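Local coordinates for protein iminosuccinate reductase (Paracoccus denitrificans, PDB 6RQA) that reduces iminosuccinate to L-aspartate with NADH, regenerating the amino donor for the first step of the beta-hydroxyaspartate cycle of glyoxylate assimilation, at residues A[162-167]-A[190-195]. Numbering follows the deposited sequence.
Sequences FQMRAA and ADTAAE
In the NAD-binding Rossmann domain, Met164 and Arg165 of helix 158-170 reach across to Thr192, Ala193 and Glu195 of helix 186-195, joining two helices that each connect neighbouring strands of the parallel sheet. The two segments run nearly parallel, 25° apart, their axes 9.8 Å apart at closest approach. Met164 spans the gap: with CG anti to the backbone N (chi1 -171°) and chi2 also extended, its chain runs straight out to the sulfur before bending at chi3. This extension brings SD to 3.4 Å from Thr192 OG1 and 4.0 Å from Ala193 CB. The Thr192 hydroxyl is hydrogen-bonded within its own helix to the carbonyl oxygens of Arg188 and Leu189, and SD packs against it as a van der Waals neighbour, while CG2 sits 3.8 Å from Arg165 NH1. The guanidinium turns its edge to Glu195, and NH1 and OE1 form a salt bridge at 3.2 Å. Guanidinium and carboxylate are nearly coplanar, yet the hydrogen bond within the bridge is weak and bent, at 126°. Arg165 NH2 lies above one face of the Phe162 ring, displaced toward its rim, and that ring meets His158, an NAD-binding residue. On the sheet side, Met153 of strand 150-154 touches Met164 and Phe200 of strand 200-202 touches Ala193. Such side-by-side packing of successive helices comes from the right-handed beta-alpha-beta crossovers of a Rossmann fold.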
loop_
_atom_site.group_PDB
_atom_site.type_symbol
_atom_site.label_atom_id
_atom_site.label_comp_id
_atom_site.label_asym_id
_atom_site.label_seq_id
_atom_site.Cartn_x
_atom_site.Cartn_y
_atom_site.Cartn_z
ATOM N N PHE A 162 24.427 9.377 9.332
ATOM C CA PHE A 162 23.883 10.064 8.166
ATOM C C PHE A 162 23.397 11.461 8.527
ATOM O O PHE A 162 23.546 12.402 7.738
ATOM C CB PHE A 162 22.750 9.241 7.553
ATOM C CG PHE A 162 23.166 7.860 7.136
ATOM C CD1 PHE A 162 23.691 7.634 5.876
ATOM C CD2 PHE A 162 23.038 6.790 8.006
ATOM C CE1 PHE A 162 24.078 6.366 5.489
ATOM C CE2 PHE A 162 23.424 5.520 7.625
ATOM C CZ PHE A 162 23.945 5.309 6.365
ATOM N N GLN A 163 22.820 11.619 9.720
ATOM C CA GLN A 163 22.356 12.936 10.146
ATOM C C GLN A 163 23.519 13.909 10.289
ATOM O O GLN A 163 23.412 15.079 9.903
ATOM C CB GLN A 163 21.586 12.823 11.462
ATOM C CG GLN A 163 20.409 11.855 11.425
ATOM C CD GLN A 163 19.275 12.329 10.533
ATOM O OE1 GLN A 163 19.033 13.528 10.397
ATOM N NE2 GLN A 163 18.573 11.382 9.920
ATOM N N MET A 164 24.645 13.441 10.833
ATOM C CA MET A 164 25.787 14.328 11.036
ATOM C C MET A 164 26.425 14.723 9.710
ATOM O O MET A 164 26.816 15.883 9.525
ATOM C CB MET A 164 26.815 13.662 11.953
ATOM C CG MET A 164 27.940 14.589 12.392
ATOM S SD MET A 164 29.160 13.790 13.456
ATOM C CE MET A 164 28.128 13.252 14.812
ATOM N N ARG A 165 26.538 13.778 8.774
ATOM C CA ARG A 165 27.130 14.095 7.479
ATOM C C ARG A 165 26.270 15.083 6.701
ATOM O O ARG A 165 26.795 16.017 6.082
ATOM C CB ARG A 165 27.347 12.816 6.668
ATOM C CG ARG A 165 28.567 12.014 7.092
ATOM C CD ARG A 165 28.881 10.909 6.094
ATOM N NE ARG A 165 27.985 9.764 6.232
ATOM C CZ ARG A 165 28.274 8.674 6.937
ATOM N NH1 ARG A 165 29.437 8.579 7.568
ATOM N NH2 ARG A 165 27.401 7.678 7.009
ATOM N N ALA A 166 24.948 14.899 6.722
ATOM C CA ALA A 166 24.072 15.811 5.994
ATOM C C ALA A 166 24.046 17.194 6.631
ATOM O O ALA A 166 23.923 18.200 5.923
ATOM C CB ALA A 166 22.659 15.232 5.914
ATOM N N ALA A 167 24.168 17.265 7.958
ATOM C CA ALA A 167 24.164 18.561 8.630
ATOM C C ALA A 167 25.456 19.323 8.362
ATOM O O ALA A 167 25.429 20.539 8.136
ATOM C CB ALA A 167 23.950 18.373 10.131
ATOM N N ALA A 190 31.864 10.051 17.195
ATOM C CA ALA A 190 33.234 10.548 17.121
ATOM C C ALA A 190 33.903 10.144 15.813
ATOM O O ALA A 190 34.624 10.944 15.208
ATOM C CB ALA A 190 34.041 10.041 18.317
ATOM N N ASP A 191 33.669 8.910 15.360
ATOM C CA ASP A 191 34.281 8.443 14.119
ATOM C C ASP A 191 33.838 9.291 12.933
ATOM O O ASP A 191 34.668 9.746 12.136
ATOM C CB ASP A 191 33.943 6.970 13.887
ATOM C CG ASP A 191 34.720 6.041 14.802
ATOM O OD1 ASP A 191 35.551 6.539 15.591
ATOM O OD2 ASP A 191 34.503 4.814 14.729
ATOM N N THR A 192 32.529 9.518 12.800
ATOM C CA THR A 192 32.036 10.326 11.690
ATOM C C THR A 192 32.431 11.790 11.842
ATOM O O THR A 192 32.654 12.476 10.838
ATOM C CB THR A 192 30.518 10.189 11.571
ATOM O OG1 THR A 192 29.899 10.579 12.802
ATOM C CG2 THR A 192 30.147 8.750 11.260
ATOM N N ALA A 193 32.528 12.284 13.079
ATOM C CA ALA A 193 33.050 13.629 13.290
ATOM C C ALA A 193 34.493 13.742 12.817
ATOM O O ALA A 193 34.918 14.814 12.370
ATOM C CB ALA A 193 32.939 14.016 14.765
ATOM N N ALA A 194 35.260 12.653 12.905
ATOM C CA ALA A 194 36.617 12.660 12.371
ATOM C C ALA A 194 36.620 12.663 10.848
ATOM O O ALA A 194 37.500 13.277 10.234
ATOM C CB ALA A 194 37.401 11.461 12.901
ATOM N N GLU A 195 35.652 11.984 10.224
ATOM C CA GLU A 195 35.552 12.011 8.768
ATOM C C GLU A 195 35.227 13.407 8.258
ATOM O O GLU A 195 35.644 13.780 7.155
ATOM C CB GLU A 195 34.490 11.018 8.291
ATOM C CG GLU A 195 34.767 9.569 8.654
ATOM C CD GLU A 195 33.677 8.632 8.170
ATOM O OE1 GLU A 195 32.612 9.126 7.742
ATOM O OE2 GLU A 195 33.885 7.402 8.216
#